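Local coordinates for protein methylmalonyl-CoA carboxyltransferase 5S subunit (Propionibacterium freudenreichii subsp. shermanii, PDB 1RQB) that transfers a carboxyl group from the biotin of the 1.3S subunit to pyruvate, forming oxaloacetate at a cobalt-containing TIM-barrel active site, at residues A460-F463 / F464-A468; W84-L87 / R88-K92. All blocks are in the same frame, centred on the assembly; numbering follows the deposited sequence.

Both contacts are local, each made between neighbouring turns of one continuous stretch, so neither closes a long loop; they follow one another in series without nesting or crossing. From the N terminus, contact 2 (84-92) is met first, in helix 83-93, which lies in the chain between the paired parallel strands 63-68 and 99-103 of the TIM barrel. Contact 1 (460-468) comes far later, starting on the short helix 460-466 of the conserved carboxylase domain. Their centres are about 19 Å apart and their nearest atoms about 7 Å, with no touch. Helix 447-455 links the two, since Trp84 and Arg88 pack on it from the barrel side while Ala460 and Phe464 meet it from contact 1.

Contact 1 (A460-F463 / F464-A468); sequences APVF and FEHRA
The Phe463 ring carries Arg467 CB over one face, a CH-pi contact with CB 4.2 Å from the centroid of the Phe463 ring. This i to i+4 pairing lies on the short helix that begins at Ala460, in the conserved carboxylase domain. Ala460 lies over one face of the Phe464 ring, its carbonyl O 3.3 Å from Phe464 CG, and Phe464 CE1 is 4.2 Å from Ala460 CB. On the outer side, Val462 CG1 comes to the edge of the His466 imidazole in its plane, 3.7 Å from His466 CD2; Glu465 OE2 stands over one face of that ring, offset toward the rim, and its ND1 is bonded to Glu469. The two phenylalanines meet obliquely, Phe463 CD2 lying 3.8 Å from Phe464 CD2. With CG anti to the backbone N (chi1 173°), the Phe463 ring crosses the Arg467 side chain obliquely, Phe463 CZ meeting Arg467 CD at 3.7 Å. The guanidinium is turned 67° out of the ring plane, and its NH1 continues to salt bridges with Asp449 and Asp82, so that ring and acids together fix the arginine. In the main chain the bonds of Glu465 N are weak, and beyond them one carbonyl takes two donors. Phe463 O receives Arg467 N at 2.8 Å, placed almost in line with the C=O although its N-H is bent away (134°), and His466 N at 3.0 Å from above the carbonyl plane.

Contact 2 (W84-L87 / R88-K92); sequences WERL and RTFRK
Arg88 folds back over the preceding turn, its CB 3.6 Å from Trp84 O and its CG just as near. A bend about the CG-CD bond (chi3 -75°) keeps CD 4.1 Å from Trp84 O and lays the guanidinium over that carbonyl, whose O lies 3.6 Å above the centre of one face. NE reaches Glu85 OE2 at 3.4 Å, a long, weak but nearly straight bond (167°) within a salt bridge, at the guanidinium edge, near its plane. At the tip NH2 touches Trp84 CB at 3.7 Å, and NH1 is hydrogen-bonded to Asn129. A leucine in place of Arg88 would probably leave the Glu85 carboxylate without its charged mate and Asn129 without this donor. The next residue, Thr89, grips Glu85 O, one turn back, twice, through OG1 and N, each at 2.9 Å, from opposite faces of the carbonyl plane. Arg86 lies beside Phe90, its CG 3.5 Å from Phe90 CE1; its side chain, salt-bridged to Glu81, comes within about 4 Å of that of substrate-binding His36. Helix 83-93 lies on the outside of the TIM barrel, with Leu87 and Phe90 against strand 63-68, Arg86 against helix 71-77, and Trp84 and Arg88 against helix 447-455.

Contact 1 (A460-F463 / F464-A468)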
loop_
_atom_site.group_PDB
_atom_site.type_symbol
_atom_site.label_atom_id
_atom_site.label_comp_id
_atom_site.label_asym_id
_atom_site.label_seq_id
_atom_site.Cartn_x
_atom_site.Cartn_y
_atom_site.Cartn_z
ATOM N N ALA A 460 18.733 22.348 -24.422
ATOM C CA ALA A 460 19.652 23.385 -23.930
ATOM C C ALA A 460 19.404 24.739 -24.600
ATOM O O ALA A 460 19.349 25.763 -23.921
ATOM C CB ALA A 460 21.102 22.946 -24.140
ATOM N N PRO A 461 19.269 24.779 -25.936
ATOM C CA PRO A 461 19.036 26.081 -26.581
ATOM C C PRO A 461 17.829 26.853 -26.042
ATOM O O PRO A 461 17.929 28.037 -25.719
ATOM C CB PRO A 461 18.860 25.711 -28.054
ATOM C CG PRO A 461 19.765 24.522 -28.199
ATOM C CD PRO A 461 19.434 23.722 -26.947
ATOM N N VAL A 462 16.689 26.179 -25.959
ATOM C CA VAL A 462 15.458 26.819 -25.474
ATOM C C VAL A 462 15.606 27.188 -23.997
ATOM O O VAL A 462 15.231 28.282 -23.576
ATOM C CB VAL A 462 14.244 25.885 -25.642
ATOM C CG1 VAL A 462 13.014 26.492 -24.964
ATOM C CG2 VAL A 462 13.962 25.672 -27.119
ATOM N N PHE A 463 16.171 26.286 -23.207
ATOM C CA PHE A 463 16.327 26.551 -21.769
ATOM C C PHE A 463 17.205 27.782 -21.528
ATOM O O PHE A 463 16.841 28.669 -20.757
ATOM C CB PHE A 463 16.932 25.339 -21.055
ATOM C CG PHE A 463 17.273 25.602 -19.619
ATOM C CD1 PHE A 463 16.293 26.039 -18.728
ATOM C CD2 PHE A 463 18.574 25.460 -19.163
ATOM C CE1 PHE A 463 16.611 26.333 -17.406
ATOM C CE2 PHE A 463 18.904 25.754 -17.835
ATOM C CZ PHE A 463 17.923 26.190 -16.959
ATOM N N PHE A 464 18.360 27.842 -22.184
ATOM C CA PHE A 464 19.291 28.963 -21.981
ATOM C C PHE A 464 18.622 30.298 -22.318
ATOM O O PHE A 464 18.913 31.321 -21.700
ATOM C CB PHE A 464 20.537 28.797 -22.862
ATOM C CG PHE A 464 21.479 27.708 -22.408
ATOM C CD1 PHE A 464 22.487 27.258 -23.256
ATOM C CD2 PHE A 464 21.373 27.144 -21.139
ATOM C CE1 PHE A 464 23.380 26.262 -22.850
ATOM C CE2 PHE A 464 22.260 26.148 -20.721
ATOM C CZ PHE A 464 23.265 25.706 -21.579
ATOM N N GLU A 465 17.716 30.290 -23.286
ATOM C CA GLU A 465 17.069 31.540 -23.704
ATOM C C GLU A 465 15.997 31.989 -22.707
ATOM O O GLU A 465 15.743 33.185 -22.575
ATOM C CB GLU A 465 16.422 31.369 -25.078
ATOM C CG GLU A 465 15.897 32.680 -25.655
ATOM C CD GLU A 465 14.587 32.523 -26.405
ATOM O OE1 GLU A 465 14.470 31.582 -27.220
ATOM O OE2 GLU A 465 13.678 33.354 -26.185
ATOM N N HIS A 466 15.388 31.052 -21.980
ATOM C CA HIS A 466 14.280 31.396 -21.075
ATOM C C HIS A 466 14.642 31.316 -19.590
ATOM O O HIS A 466 13.864 31.765 -18.751
ATOM C CB HIS A 466 13.113 30.444 -21.335
ATOM C CG HIS A 466 12.404 30.695 -22.628
ATOM N ND1 HIS A 466 11.648 31.825 -22.852
ATOM C CD2 HIS A 466 12.319 29.954 -23.758
ATOM C CE1 HIS A 466 11.125 31.768 -24.064
ATOM N NE2 HIS A 466 11.516 30.642 -24.633
ATOM N N ARG A 467 15.795 30.747 -19.259
ATOM C CA ARG A 467 16.195 30.556 -17.856
ATOM C C ARG A 467 16.037 31.818 -17.006
ATOM O O ARG A 467 15.681 31.727 -15.832
ATOM C CB ARG A 467 17.646 30.059 -17.767
ATOM C CG ARG A 467 18.225 30.100 -16.339
ATOM C CD ARG A 467 19.578 29.398 -16.263
ATOM N NE ARG A 467 20.520 29.892 -17.264
ATOM C CZ ARG A 467 21.634 29.254 -17.606
ATOM N NH1 ARG A 467 21.939 28.100 -17.016
ATOM N NH2 ARG A 467 22.429 29.754 -18.550
ATOM N N ALA A 468 16.310 32.982 -17.583
ATOM C CA ALA A 468 16.248 34.260 -16.856
ATOM C C ALA A 468 14.852 34.557 -16.300
ATOM O O ALA A 468 14.714 35.377 -15.394
ATOM C CB ALA A 468 16.703 35.402 -17.774
#

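Contact 2 (W84-L87 / R88-K92)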
loop_
_atom_site.group_PDB
_atom_site.type_symbol
_atom_site.label_atom_id
_atom_site.label_comp_id
_atom_site.label_asym_id
_atom_site.label_seq_id
_atom_site.Cartn_x
_atom_site.Cartn_y
_atom_site.Cartn_z
ATOM N N TRP A 84 21.463 22.654 -11.614
ATOM C CA TRP A 84 22.608 22.950 -10.743
ATOM C C TRP A 84 22.194 23.924 -9.636
ATOM O O TRP A 84 22.721 23.878 -8.525
ATOM C CB TRP A 84 23.778 23.498 -11.580
ATOM C CG TRP A 84 24.283 22.491 -12.604
ATOM C CD1 TRP A 84 23.923 22.415 -13.922
ATOM C CD2 TRP A 84 25.194 21.405 -12.377
ATOM N NE1 TRP A 84 24.551 21.357 -14.524
ATOM C CE2 TRP A 84 25.336 20.717 -13.602
ATOM C CE3 TRP A 84 25.904 20.944 -11.256
ATOM C CZ2 TRP A 84 26.161 19.589 -13.743
ATOM C CZ3 TRP A 84 26.725 19.828 -11.395
ATOM C CH2 TRP A 84 26.848 19.161 -12.629
ATOM N N GLU A 85 21.246 24.811 -9.920
ATOM C CA GLU A 85 20.791 25.747 -8.882
ATOM C C GLU A 85 19.976 24.973 -7.843
ATOM O O GLU A 85 20.009 25.281 -6.653
ATOM C CB GLU A 85 19.931 26.851 -9.502
ATOM C CG GLU A 85 19.399 27.867 -8.503
ATOM C CD GLU A 85 20.483 28.749 -7.905
ATOM O OE1 GLU A 85 20.134 29.655 -7.111
ATOM O OE2 GLU A 85 21.678 28.545 -8.223
ATOM N N ARG A 86 19.237 23.962 -8.299
ATOM C CA ARG A 86 18.440 23.148 -7.371
ATOM C C ARG A 86 19.381 22.404 -6.421
ATOM O O ARG A 86 19.150 22.349 -5.214
ATOM C CB ARG A 86 17.567 22.139 -8.139
ATOM C CG ARG A 86 16.827 21.157 -7.218
ATOM C CD ARG A 86 15.973 20.118 -7.972
ATOM N NE ARG A 86 14.807 20.714 -8.624
ATOM C CZ ARG A 86 13.782 20.016 -9.113
ATOM N NH1 ARG A 86 13.777 18.690 -9.039
ATOM N NH2 ARG A 86 12.738 20.648 -9.644
ATOM N N LEU A 87 20.450 21.835 -6.973
ATOM C CA LEU A 87 21.431 21.109 -6.155
ATOM C C LEU A 87 22.070 22.067 -5.147
ATOM O O LEU A 87 22.203 21.739 -3.969
ATOM C CB LEU A 87 22.521 20.481 -7.035
ATOM C CG LEU A 87 23.720 19.852 -6.308
ATOM C CD1 LEU A 87 23.243 18.813 -5.289
ATOM C CD2 LEU A 87 24.643 19.210 -7.330
ATOM N N ARG A 88 22.481 23.250 -5.600
ATOM C CA ARG A 88 23.089 24.212 -4.671
ATOM C C ARG A 88 22.117 24.587 -3.551
ATOM O O ARG A 88 22.506 24.703 -2.389
ATOM C CB ARG A 88 23.556 25.472 -5.412
ATOM C CG ARG A 88 24.871 25.245 -6.143
ATOM C CD ARG A 88 25.402 26.510 -6.798
ATOM N NE ARG A 88 24.687 26.881 -8.011
ATOM C CZ ARG A 88 25.088 26.534 -9.231
ATOM N NH1 ARG A 88 26.190 25.815 -9.385
ATOM N NH2 ARG A 88 24.395 26.909 -10.297
ATOM N N THR A 89 20.852 24.769 -3.905
ATOM C CA THR A 89 19.836 25.149 -2.912
ATOM C C THR A 89 19.656 24.024 -1.890
ATOM O O THR A 89 19.610 24.278 -0.687
ATOM C CB THR A 89 18.488 25.463 -3.590
ATOM O OG1 THR A 89 18.659 26.581 -4.466
ATOM C CG2 THR A 89 17.436 25.820 -2.548
ATOM N N PHE A 90 19.570 22.784 -2.360
ATOM C CA PHE A 90 19.402 21.648 -1.442
ATOM C C PHE A 90 20.606 21.545 -0.504
ATOM O O PHE A 90 20.456 21.246 0.679
ATOM C CB PHE A 90 19.261 20.344 -2.228
ATOM C CG PHE A 90 17.871 20.100 -2.775
ATOM C CD1 PHE A 90 17.693 19.369 -3.947
ATOM C CD2 PHE A 90 16.746 20.566 -2.107
ATOM C CE1 PHE A 90 16.404 19.104 -4.450
ATOM C CE2 PHE A 90 15.452 20.305 -2.603
ATOM C CZ PHE A 90 15.291 19.572 -3.779
ATOM N N ARG A 91 21.802 21.795 -1.033
ATOM C CA ARG A 91 23.025 21.695 -0.222
ATOM C C ARG A 91 22.984 22.724 0.910
ATOM O O ARG A 91 23.403 22.454 2.033
ATOM C CB ARG A 91 24.255 21.971 -1.095
ATOM C CG ARG A 91 25.604 21.981 -0.371
ATOM C CD ARG A 91 26.016 20.620 0.183
ATOM N NE ARG A 91 25.205 20.130 1.295
ATOM C CZ ARG A 91 25.282 18.883 1.757
ATOM N NH1 ARG A 91 26.116 18.021 1.188
ATOM N NH2 ARG A 91 24.557 18.506 2.804
ATOM N N LYS A 92 22.473 23.905 0.592
ATOM C CA LYS A 92 22.395 25.020 1.548
ATOM C C LYS A 92 21.284 24.809 2.580
ATOM O O LYS A 92 21.471 25.096 3.761
ATOM C CB LYS A 92 22.153 26.321 0.775
ATOM C CG LYS A 92 21.897 27.534 1.643
ATOM C CD LYS A 92 21.704 28.791 0.794
ATOM C CE LYS A 92 20.584 28.632 -0.237
ATOM N NZ LYS A 92 19.287 28.177 0.351
#